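Local structure of putative carbohydrate-active enzyme (Uncultured organism, 5WH8) at residues A[42-50]-A[271-279]; A[249-258]-A[298-306]. The protein probably hydrolyses O-glycosidic bonds in cellulose-like polysaccharides, this chain being the glycoside hydrolase family 5 cellulase domain of a longer, probably secreted protein. One frame throughout, in Å; residues are numbered along the deposited sequence.

Interaction 1: A[42-50]-A[271-279]; sequences FPKCYTEAS and WSFADKPES. With EDO (1,2-ethanediol), chain M.
Phe42 lies with one ring face over the methyl group of Ala274, a CH-pi contact that joins two loops at the C-terminal ends of the first and last strands of a family 5 (beta/alpha)8 barrel. Ala274 CB sits 4.2 Å from the centroid of the Phe42 ring, almost on the ring normal. The far end of the same ring meets Lys276, whose chain crosses it at about a right angle with CB 3.5 Å from Phe42 CZ. The Asp275 carboxylate, its plane turned 73° from the ring, brings OD1 near both Phe42 CD1 and Cys45 SG, while OD2 accepts a bond from Ser288. Deeper in, the side chains of Tyr46 and Phe273 lie alongside each other, pointing opposite ways, Tyr46 CE1 4.0 Å from Phe273 CD2. The tyrosine hydroxyl donates to the carbonyl of the same phenylalanine, Tyr46 OH to Phe273 O 2.7 Å, tilted 25° from the carbonyl plane; His37 N also bonds to this hydroxyl. A chi1 of -171°, which sets the Phe273 ring opposite the backbone N, carries it up against 42-50, where Cys45 O approaches its edge in plane. Ser50, which with Thr47 forms a capping box at the start of helix 48-56, donates to that oxygen from above the carbonyl plane: Ser50 OG lies 2.7 Å from Cys45 O.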
loop_
_atom_site.group_PDB
_atom_site.type_symbol
_atom_site.label_atom_id
_atom_site.label_comp_id
_atom_site.label_asym_id
_atom_site.label_seq_id
_atom_site.Cartn_x
_atom_site.Cartn_y
_atom_site.Cartn_z
ATOM N N PHE A 42 -17.012 0.460 2.387
ATOM C CA PHE A 42 -17.306 -0.040 1.030
ATOM C C PHE A 42 -17.111 -1.550 0.910
ATOM O O PHE A 42 -16.513 -2.034 -0.050
ATOM C CB PHE A 42 -16.425 0.682 -0.005
ATOM C CG PHE A 42 -16.646 2.154 -0.018
ATOM C CD1 PHE A 42 -17.683 2.695 -0.748
ATOM C CD2 PHE A 42 -15.873 2.995 0.757
ATOM C CE1 PHE A 42 -17.927 4.044 -0.722
ATOM C CE2 PHE A 42 -16.112 4.332 0.788
ATOM C CZ PHE A 42 -17.149 4.864 0.058
ATOM N N PRO A 43 -17.657 -2.328 1.866
ATOM C CA PRO A 43 -17.379 -3.768 1.797
ATOM C C PRO A 43 -17.864 -4.465 0.523
ATOM O O PRO A 43 -17.259 -5.453 0.159
ATOM C CB PRO A 43 -18.116 -4.330 3.020
ATOM C CG PRO A 43 -19.179 -3.326 3.312
ATOM C CD PRO A 43 -18.582 -1.992 2.964
ATOM N N LYS A 44 -18.899 -3.965 -0.148
ATOM C CA LYS A 44 -19.353 -4.593 -1.382
ATOM C C LYS A 44 -18.322 -4.477 -2.510
ATOM O O LYS A 44 -18.385 -5.225 -3.498
ATOM C CB LYS A 44 -20.685 -3.981 -1.832
ATOM C CG LYS A 44 -21.850 -4.398 -0.972
ATOM C CD LYS A 44 -23.170 -3.834 -1.502
ATOM C CE LYS A 44 -23.666 -4.589 -2.728
ATOM N NZ LYS A 44 -25.035 -4.142 -3.121
ATOM N N CYS A 45 -17.379 -3.541 -2.372
ATOM C CA CYS A 45 -16.340 -3.357 -3.364
ATOM C C CYS A 45 -15.162 -4.340 -3.254
ATOM O O CYS A 45 -14.315 -4.353 -4.142
ATOM C CB CYS A 45 -15.773 -1.923 -3.305
ATOM S SG CYS A 45 -16.904 -0.614 -3.896
ATOM N N TYR A 46 -15.079 -5.140 -2.183
ATOM C CA TYR A 46 -13.873 -5.950 -1.913
ATOM C C TYR A 46 -14.288 -7.412 -1.779
ATOM O O TYR A 46 -14.563 -7.913 -0.680
ATOM C CB TYR A 46 -13.132 -5.422 -0.666
ATOM C CG TYR A 46 -12.973 -3.918 -0.759
ATOM C CD1 TYR A 46 -12.390 -3.335 -1.888
ATOM C CD2 TYR A 46 -13.509 -3.073 0.211
ATOM C CE1 TYR A 46 -12.310 -1.950 -2.017
ATOM C CE2 TYR A 46 -13.424 -1.690 0.089
ATOM C CZ TYR A 46 -12.837 -1.138 -1.031
ATOM O OH TYR A 46 -12.802 0.230 -1.154
ATOM N N THR A 47 -14.338 -8.073 -2.928
ATOM C CA THR A 47 -14.806 -9.458 -3.029
ATOM C C THR A 47 -13.937 -10.271 -3.982
ATOM O O THR A 47 -13.073 -9.725 -4.693
ATOM C CB THR A 47 -16.252 -9.530 -3.554
ATOM O OG1 THR A 47 -16.283 -9.057 -4.903
ATOM C CG2 THR A 47 -17.187 -8.704 -2.721
ATOM N N GLU A 48 -14.174 -11.578 -4.033
ATOM C CA GLU A 48 -13.435 -12.370 -4.987
ATOM C C GLU A 48 -13.710 -11.863 -6.395
ATOM O O GLU A 48 -12.788 -11.739 -7.207
ATOM C CB GLU A 48 -13.778 -13.857 -4.863
ATOM C CG GLU A 48 -12.878 -14.688 -5.774
ATOM C CD GLU A 48 -12.927 -16.185 -5.516
ATOM O OE1 GLU A 48 -13.526 -16.611 -4.503
ATOM O OE2 GLU A 48 -12.351 -16.930 -6.340
ATOM N N ALA A 49 -14.962 -11.540 -6.695
ATOM C CA ALA A 49 -15.296 -11.055 -8.026
ATOM C C ALA A 49 -14.621 -9.731 -8.373
ATOM O O ALA A 49 -14.146 -9.553 -9.492
ATOM C CB ALA A 49 -16.804 -10.921 -8.173
ATOM N N SER A 50 -14.596 -8.780 -7.444
ATOM C CA SER A 50 -14.063 -7.467 -7.773
ATOM C C SER A 50 -12.556 -7.544 -7.917
ATOM O O SER A 50 -11.983 -6.956 -8.839
ATOM C CB SER A 50 -14.463 -6.418 -6.724
ATOM O OG SER A 50 -13.805 -6.598 -5.480
ATOM N N TRP A 271 -5.170 5.653 -4.806
ATOM C CA TRP A 271 -6.384 5.874 -4.007
ATOM C C TRP A 271 -7.537 6.379 -4.894
ATOM O O TRP A 271 -7.386 7.460 -5.475
ATOM C CB TRP A 271 -6.097 6.911 -2.924
ATOM C CG TRP A 271 -7.230 7.096 -1.952
ATOM C CD1 TRP A 271 -8.246 7.981 -2.063
ATOM C CD2 TRP A 271 -7.429 6.393 -0.720
ATOM N NE1 TRP A 271 -9.083 7.872 -0.976
ATOM C CE2 TRP A 271 -8.608 6.893 -0.148
ATOM C CE3 TRP A 271 -6.737 5.369 -0.059
ATOM C CZ2 TRP A 271 -9.113 6.407 1.060
ATOM C CZ3 TRP A 271 -7.236 4.895 1.133
ATOM C CH2 TRP A 271 -8.403 5.423 1.685
ATOM N N SER A 272 -8.685 5.689 -5.014
ATOM C CA SER A 272 -9.020 4.424 -4.327
ATOM C C SER A 272 -9.941 3.625 -5.234
ATOM O O SER A 272 -10.607 4.195 -6.117
ATOM C CB SER A 272 -9.725 4.658 -2.983
ATOM O OG SER A 272 -11.036 5.120 -3.221
ATOM N N PHE A 273 -9.997 2.320 -4.991
ATOM C CA PHE A 273 -10.984 1.445 -5.619
ATOM C C PHE A 273 -12.252 1.437 -4.788
ATOM O O PHE A 273 -12.376 0.668 -3.820
ATOM C CB PHE A 273 -10.442 0.025 -5.763
ATOM C CG PHE A 273 -11.317 -0.872 -6.605
ATOM C CD1 PHE A 273 -11.379 -0.726 -7.977
ATOM C CD2 PHE A 273 -12.076 -1.861 -6.010
ATOM C CE1 PHE A 273 -12.191 -1.576 -8.749
ATOM C CE2 PHE A 273 -12.868 -2.709 -6.769
ATOM C CZ PHE A 273 -12.926 -2.567 -8.135
ATOM N N ALA A 274 -13.178 2.320 -5.152
ATOM C CA ALA A 274 -14.419 2.537 -4.431
ATOM C C ALA A 274 -15.326 3.323 -5.373
ATOM O O ALA A 274 -14.828 3.906 -6.347
ATOM C CB ALA A 274 -14.175 3.302 -3.140
ATOM N N ASP A 275 -16.634 3.331 -5.102
ATOM C CA ASP A 275 -17.584 4.081 -5.938
ATOM C C ASP A 275 -18.220 5.256 -5.199
ATOM O O ASP A 275 -19.318 5.680 -5.540
ATOM C CB ASP A 275 -18.666 3.142 -6.489
ATOM C CG ASP A 275 -19.510 2.495 -5.405
ATOM O OD1 ASP A 275 -19.149 2.551 -4.212
ATOM O OD2 ASP A 275 -20.559 1.903 -5.770
ATOM N N LYS A 276 -17.521 5.785 -4.197
ATOM C CA LYS A 276 -17.899 7.043 -3.545
ATOM C C LYS A 276 -17.950 8.182 -4.569
ATOM O O LYS A 276 -17.096 8.253 -5.454
ATOM C CB LYS A 276 -16.895 7.369 -2.428
ATOM C CG LYS A 276 -17.272 8.532 -1.526
ATOM C CD LYS A 276 -16.358 8.601 -0.329
ATOM C CE LYS A 276 -16.709 9.765 0.608
ATOM N NZ LYS A 276 -18.182 9.802 0.872
ATOM N N PRO A 277 -18.934 9.101 -4.462
ATOM C CA PRO A 277 -19.012 10.169 -5.460
ATOM C C PRO A 277 -18.025 11.310 -5.172
ATOM O O PRO A 277 -18.402 12.452 -4.904
ATOM C CB PRO A 277 -20.490 10.630 -5.376
ATOM C CG PRO A 277 -20.930 10.269 -4.043
ATOM C CD PRO A 277 -20.120 9.076 -3.582
ATOM N N GLU A 278 -16.739 10.979 -5.242
ATOM C CA GLU A 278 -15.661 11.970 -5.162
ATOM C C GLU A 278 -14.682 11.651 -6.292
ATOM O O GLU A 278 -14.555 10.485 -6.699
ATOM C CB GLU A 278 -14.939 11.943 -3.800
ATOM C CG GLU A 278 -14.317 10.582 -3.448
ATOM C CD GLU A 278 -13.820 10.485 -2.011
ATOM O OE1 GLU A 278 -14.146 11.371 -1.194
ATOM O OE2 GLU A 278 -13.111 9.508 -1.692
ATOM N N SER A 279 -13.978 12.656 -6.804
ATOM C CA SER A 279 -13.275 12.473 -8.063
ATOM C C SER A 279 -12.067 11.531 -7.984
ATOM O O SER A 279 -11.652 11.016 -9.036
ATOM C CB SER A 279 -12.825 13.818 -8.622
ATOM O OG SER A 279 -12.088 14.526 -7.672
HETATM C C1 EDO M . -11.015 10.272 1.126
HETATM O O1 EDO M . -11.209 10.015 -0.276
HETATM C C2 EDO M . -12.230 10.910 1.821
HETATM O O2 EDO M . -13.485 10.367 1.369
#

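Interaction 2: A[249-258]-A[298-306]; sequences VYFDECNTWM and ESGQYIKRK. With EDO (1,2-ethanediol), chain I; EDO (1,2-ethanediol), chain E.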
loop_
_atom_site.group_PDB
_atom_site.type_symbol
_atom_site.label_atom_id
_atom_site.label_comp_id
_atom_site.label_asym_id
_atom_site.label_seq_id
_atom_site.Cartn_x
_atom_site.Cartn_y
_atom_site.Cartn_z
ATOM N N VAL A 249 -9.269 17.064 -11.277
ATOM C CA VAL A 249 -8.222 16.045 -11.507
ATOM C C VAL A 249 -7.066 16.746 -12.213
ATOM O O VAL A 249 -7.259 17.674 -13.008
ATOM C CB VAL A 249 -8.714 14.833 -12.334
ATOM C CG1 VAL A 249 -9.653 13.955 -11.487
ATOM C CG2 VAL A 249 -9.389 15.285 -13.614
ATOM N N TYR A 250 -5.862 16.321 -11.860
ATOM C CA TYR A 250 -4.616 16.957 -12.282
ATOM C C TYR A 250 -3.695 15.946 -12.962
ATOM O O TYR A 250 -2.680 15.532 -12.427
ATOM C CB TYR A 250 -3.938 17.582 -11.066
ATOM C CG TYR A 250 -4.736 18.687 -10.408
ATOM C CD1 TYR A 250 -5.800 18.410 -9.557
ATOM C CD2 TYR A 250 -4.415 20.016 -10.625
ATOM C CE1 TYR A 250 -6.517 19.429 -8.951
ATOM C CE2 TYR A 250 -5.137 21.034 -10.021
ATOM C CZ TYR A 250 -6.188 20.734 -9.197
ATOM O OH TYR A 250 -6.901 21.760 -8.577
ATOM N N PHE A 251 -4.056 15.568 -14.172
ATOM C CA PHE A 251 -3.364 14.489 -14.863
ATOM C C PHE A 251 -1.993 14.896 -15.413
ATOM O O PHE A 251 -1.107 14.036 -15.534
ATOM C CB PHE A 251 -4.243 13.968 -16.008
ATOM C CG PHE A 251 -5.516 13.294 -15.558
ATOM C CD1 PHE A 251 -5.577 12.544 -14.397
ATOM C CD2 PHE A 251 -6.658 13.402 -16.330
ATOM C CE1 PHE A 251 -6.754 11.919 -14.009
ATOM C CE2 PHE A 251 -7.850 12.780 -15.945
ATOM C CZ PHE A 251 -7.897 12.044 -14.778
ATOM N N ASP A 252 -1.809 16.167 -15.774
ATOM C CA ASP A 252 -0.487 16.599 -16.262
ATOM C C ASP A 252 0.560 16.472 -15.142
ATOM O O ASP A 252 1.665 15.945 -15.361
ATOM C CB ASP A 252 -0.537 18.037 -16.791
ATOM C CG ASP A 252 -1.328 18.164 -18.088
ATOM O OD1 ASP A 252 -1.209 17.283 -18.963
ATOM O OD2 ASP A 252 -2.063 19.162 -18.233
ATOM N N GLU A 253 0.216 16.918 -13.934
ATOM C CA GLU A 253 1.142 16.814 -12.810
ATOM C C GLU A 253 1.301 15.334 -12.422
ATOM O O GLU A 253 2.406 14.885 -12.074
ATOM C CB GLU A 253 0.685 17.662 -11.605
ATOM C CG GLU A 253 1.648 17.631 -10.397
ATOM C CD GLU A 253 2.994 18.299 -10.674
ATOM O OE1 GLU A 253 3.052 19.227 -11.526
ATOM O OE2 GLU A 253 3.989 17.907 -10.025
ATOM N N CYS A 254 0.227 14.551 -12.498
ATOM C CA CYS A 254 0.367 13.124 -12.210
ATOM C C CYS A 254 1.289 12.456 -13.238
ATOM O O CYS A 254 2.053 11.570 -12.885
ATOM C CB CYS A 254 -0.991 12.424 -12.159
ATOM S SG CYS A 254 -0.941 10.851 -11.253
ATOM N N ASN A 255 1.224 12.883 -14.499
ATOM C CA ASN A 255 2.148 12.327 -15.508
ATOM C C ASN A 255 3.609 12.616 -15.136
ATOM O O ASN A 255 4.477 11.757 -15.277
ATOM C CB ASN A 255 1.832 12.880 -16.901
ATOM C CG ASN A 255 0.619 12.212 -17.552
ATOM O OD1 ASN A 255 0.203 11.124 -17.165
ATOM N ND2 ASN A 255 0.076 12.854 -18.588
ATOM N N THR A 256 3.876 13.817 -14.642
ATOM C CA THR A 256 5.214 14.161 -14.155
ATOM C C THR A 256 5.656 13.229 -13.033
ATOM O O THR A 256 6.764 12.690 -13.082
ATOM C CB THR A 256 5.271 15.627 -13.679
ATOM O OG1 THR A 256 4.966 16.485 -14.788
ATOM C CG2 THR A 256 6.633 16.002 -13.118
ATOM N N TRP A 257 4.784 13.019 -12.046
ATOM C CA TRP A 257 5.052 12.074 -10.983
ATOM C C TRP A 257 5.270 10.658 -11.520
ATOM O O TRP A 257 6.138 9.949 -11.015
ATOM C CB TRP A 257 3.909 12.059 -9.976
ATOM C CG TRP A 257 3.982 13.109 -8.898
ATOM C CD1 TRP A 257 3.251 14.268 -8.815
ATOM C CD2 TRP A 257 4.783 13.067 -7.704
ATOM N NE1 TRP A 257 3.550 14.935 -7.660
ATOM C CE2 TRP A 257 4.492 14.233 -6.963
ATOM C CE3 TRP A 257 5.709 12.162 -7.190
ATOM C CZ2 TRP A 257 5.106 14.514 -5.742
ATOM C CZ3 TRP A 257 6.317 12.445 -5.983
ATOM C CH2 TRP A 257 6.009 13.606 -5.269
ATOM N N MET A 258 4.463 10.217 -12.496
ATOM C CA MET A 258 4.615 8.865 -13.052
ATOM C C MET A 258 5.952 8.691 -13.741
ATOM O O MET A 258 6.603 7.684 -13.539
ATOM C CB MET A 258 3.490 8.552 -14.030
ATOM C CG MET A 258 2.160 8.389 -13.368
ATOM S SD MET A 258 1.899 6.684 -12.866
ATOM C CE MET A 258 0.327 6.844 -11.965
ATOM N N GLU A 298 -13.502 9.206 -14.457
ATOM C CA GLU A 298 -12.447 9.855 -15.233
ATOM C C GLU A 298 -11.064 9.488 -14.648
ATOM O O GLU A 298 -10.133 9.123 -15.388
ATOM C CB GLU A 298 -12.659 11.373 -15.259
ATOM C CG GLU A 298 -11.661 12.125 -16.104
ATOM C CD GLU A 298 -11.895 13.642 -16.113
ATOM O OE1 GLU A 298 -12.710 14.138 -15.310
ATOM O OE2 GLU A 298 -11.262 14.333 -16.939
ATOM N N SER A 299 -10.931 9.573 -13.322
ATOM C CA SER A 299 -9.674 9.180 -12.668
ATOM C C SER A 299 -9.373 7.679 -12.845
ATOM O O SER A 299 -8.240 7.293 -13.156
ATOM C CB SER A 299 -9.701 9.545 -11.168
ATOM O OG SER A 299 -8.460 9.240 -10.508
ATOM N N GLY A 300 -10.382 6.823 -12.697
ATOM C CA GLY A 300 -10.191 5.394 -12.898
ATOM C C GLY A 300 -9.759 5.030 -14.326
ATOM O O GLY A 300 -8.962 4.108 -14.560
ATOM N N GLN A 301 -10.292 5.757 -15.302
ATOM C CA GLN A 301 -9.924 5.533 -16.699
ATOM C C GLN A 301 -8.434 5.827 -16.909
ATOM O O GLN A 301 -7.722 5.060 -17.549
ATOM C CB GLN A 301 -10.816 6.389 -17.613
ATOM C CG GLN A 301 -10.493 6.295 -19.082
ATOM C CD GLN A 301 -11.494 7.082 -19.919
ATOM O OE1 GLN A 301 -12.279 6.508 -20.690
ATOM N NE2 GLN A 301 -11.488 8.400 -19.752
ATOM N N TYR A 302 -7.977 6.932 -16.331
ATOM C CA TYR A 302 -6.588 7.356 -16.437
ATOM C C TYR A 302 -5.661 6.344 -15.769
ATOM O O TYR A 302 -4.665 5.921 -16.362
ATOM C CB TYR A 302 -6.422 8.750 -15.810
ATOM C CG TYR A 302 -4.985 9.193 -15.570
ATOM C CD1 TYR A 302 -4.278 9.880 -16.539
ATOM C CD2 TYR A 302 -4.366 8.952 -14.363
ATOM C CE1 TYR A 302 -2.978 10.307 -16.307
ATOM C CE2 TYR A 302 -3.060 9.363 -14.119
ATOM C CZ TYR A 302 -2.374 10.027 -15.098
ATOM O OH TYR A 302 -1.078 10.409 -14.816
ATOM N N ILE A 303 -6.012 5.904 -14.559
ATOM C CA ILE A 303 -5.196 4.925 -13.846
ATOM C C ILE A 303 -5.206 3.550 -14.521
ATOM O O ILE A 303 -4.161 2.923 -14.669
ATOM C CB ILE A 303 -5.670 4.822 -12.350
ATOM C CG1 ILE A 303 -5.491 6.170 -11.644
ATOM C CG2 ILE A 303 -4.958 3.664 -11.621
ATOM C CD1 ILE A 303 -4.024 6.616 -11.457
ATOM N N LYS A 304 -6.367 3.079 -14.963
ATOM C CA LYS A 304 -6.444 1.819 -15.682
ATOM C C LYS A 304 -5.589 1.842 -16.948
ATOM O O LYS A 304 -4.946 0.845 -17.294
ATOM C CB LYS A 304 -7.915 1.509 -16.027
ATOM C CG LYS A 304 -8.144 0.119 -16.522
ATOM C CD LYS A 304 -9.644 -0.208 -16.623
ATOM C CE LYS A 304 -9.785 -1.414 -17.484
ATOM N NZ LYS A 304 -11.197 -1.798 -17.642
ATOM N N ARG A 305 -5.546 2.988 -17.623
ATOM C CA ARG A 305 -4.675 3.136 -18.783
ATOM C C ARG A 305 -3.182 3.056 -18.398
ATOM O O ARG A 305 -2.400 2.402 -19.105
ATOM C CB ARG A 305 -4.987 4.451 -19.498
ATOM C CG ARG A 305 -4.312 4.605 -20.833
ATOM C CD ARG A 305 -5.083 5.571 -21.720
ATOM N NE ARG A 305 -4.397 5.731 -22.992
ATOM C CZ ARG A 305 -4.845 6.464 -24.003
ATOM N NH1 ARG A 305 -5.996 7.121 -23.901
ATOM N NH2 ARG A 305 -4.133 6.534 -25.121
ATOM N N LYS A 306 -2.780 3.670 -17.275
ATOM C CA LYS A 306 -1.383 3.532 -16.805
ATOM C C LYS A 306 -1.042 2.075 -16.432
ATOM O O LYS A 306 0.058 1.578 -16.696
ATOM C CB LYS A 306 -1.109 4.421 -15.593
ATOM C CG LYS A 306 -1.200 5.938 -15.822
ATOM C CD LYS A 306 -0.164 6.425 -16.843
ATOM C CE LYS A 306 -0.264 7.949 -17.036
ATOM N NZ LYS A 306 0.356 8.395 -18.286
HETATM C C1 EDO I . 3.595 9.635 -17.950
HETATM O O1 EDO I . 3.056 9.905 -19.256
HETATM C C2 EDO I . 3.401 8.204 -17.416
HETATM O O2 EDO I . 3.333 7.155 -18.407
HETATM C C1 EDO E . -15.553 8.763 -17.350
HETATM O O1 EDO E . -16.535 9.134 -18.324
HETATM C C2 EDO E . -15.125 7.326 -17.608
HETATM O O2 EDO E . -14.630 7.221 -18.939
#
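Helices 251-258 and 298-306 run in nearly the same direction, their axes crossing at -25° with a closest approach of 12.2 Å, a spacing wide enough for large side chains to fill. Tyr302 is the knob, set among Phe251, Cys254, Asn255 and Met258. Its chi1 of 167° turns CG away from the backbone N and carries the ring across to the other helix. There it forms an offset stack with Phe251, centroids 4.3 Å apart and planes 10° from parallel; Val249 CG2 covers the opposite face of the Phe251 ring, and Glu298 CG meets its edge. Cys254 SG comes obliquely to the Tyr302 ring, 3.9 Å from CE2. One amide oxygen takes two donors from opposite faces of its plane: Tyr302 OH at 2.8 Å from Asn255 OD1, and Lys306 NZ at 3.0 Å from the same oxygen. This double grip probably helps fix the rotation of the Asn255 amide. Further in, Met258 CE approaches Ile303 CD1, and both residues rest on Phe238 of barrel strand 233-239. The arrangement is that of two neighbouring outer helices of a TIM barrel, packed side by side over the seventh and eighth strands.

The two contacts lie in one (beta/alpha)8 barrel, their centres about 18 Å apart, and their segments alternate along the chain: 42-50, 249-258, 271-279, then 298-306. Helix 251-263 of interaction 2 leads through a short connection into strand 268-273, whose end begins segment 271-279; helix 298-307 comes after that strand. Interaction 1 ties the loop following the first strand to the one leaving the eighth, across the seam where the barrel closes, whereas interaction 2 pairs helices on the outer wall over strands 233-239 and 268-273. They meet directly where the loop after the eighth strand touches the start of helix 298-307, Ser279 O packing 3.2 Å from Ser299 CB.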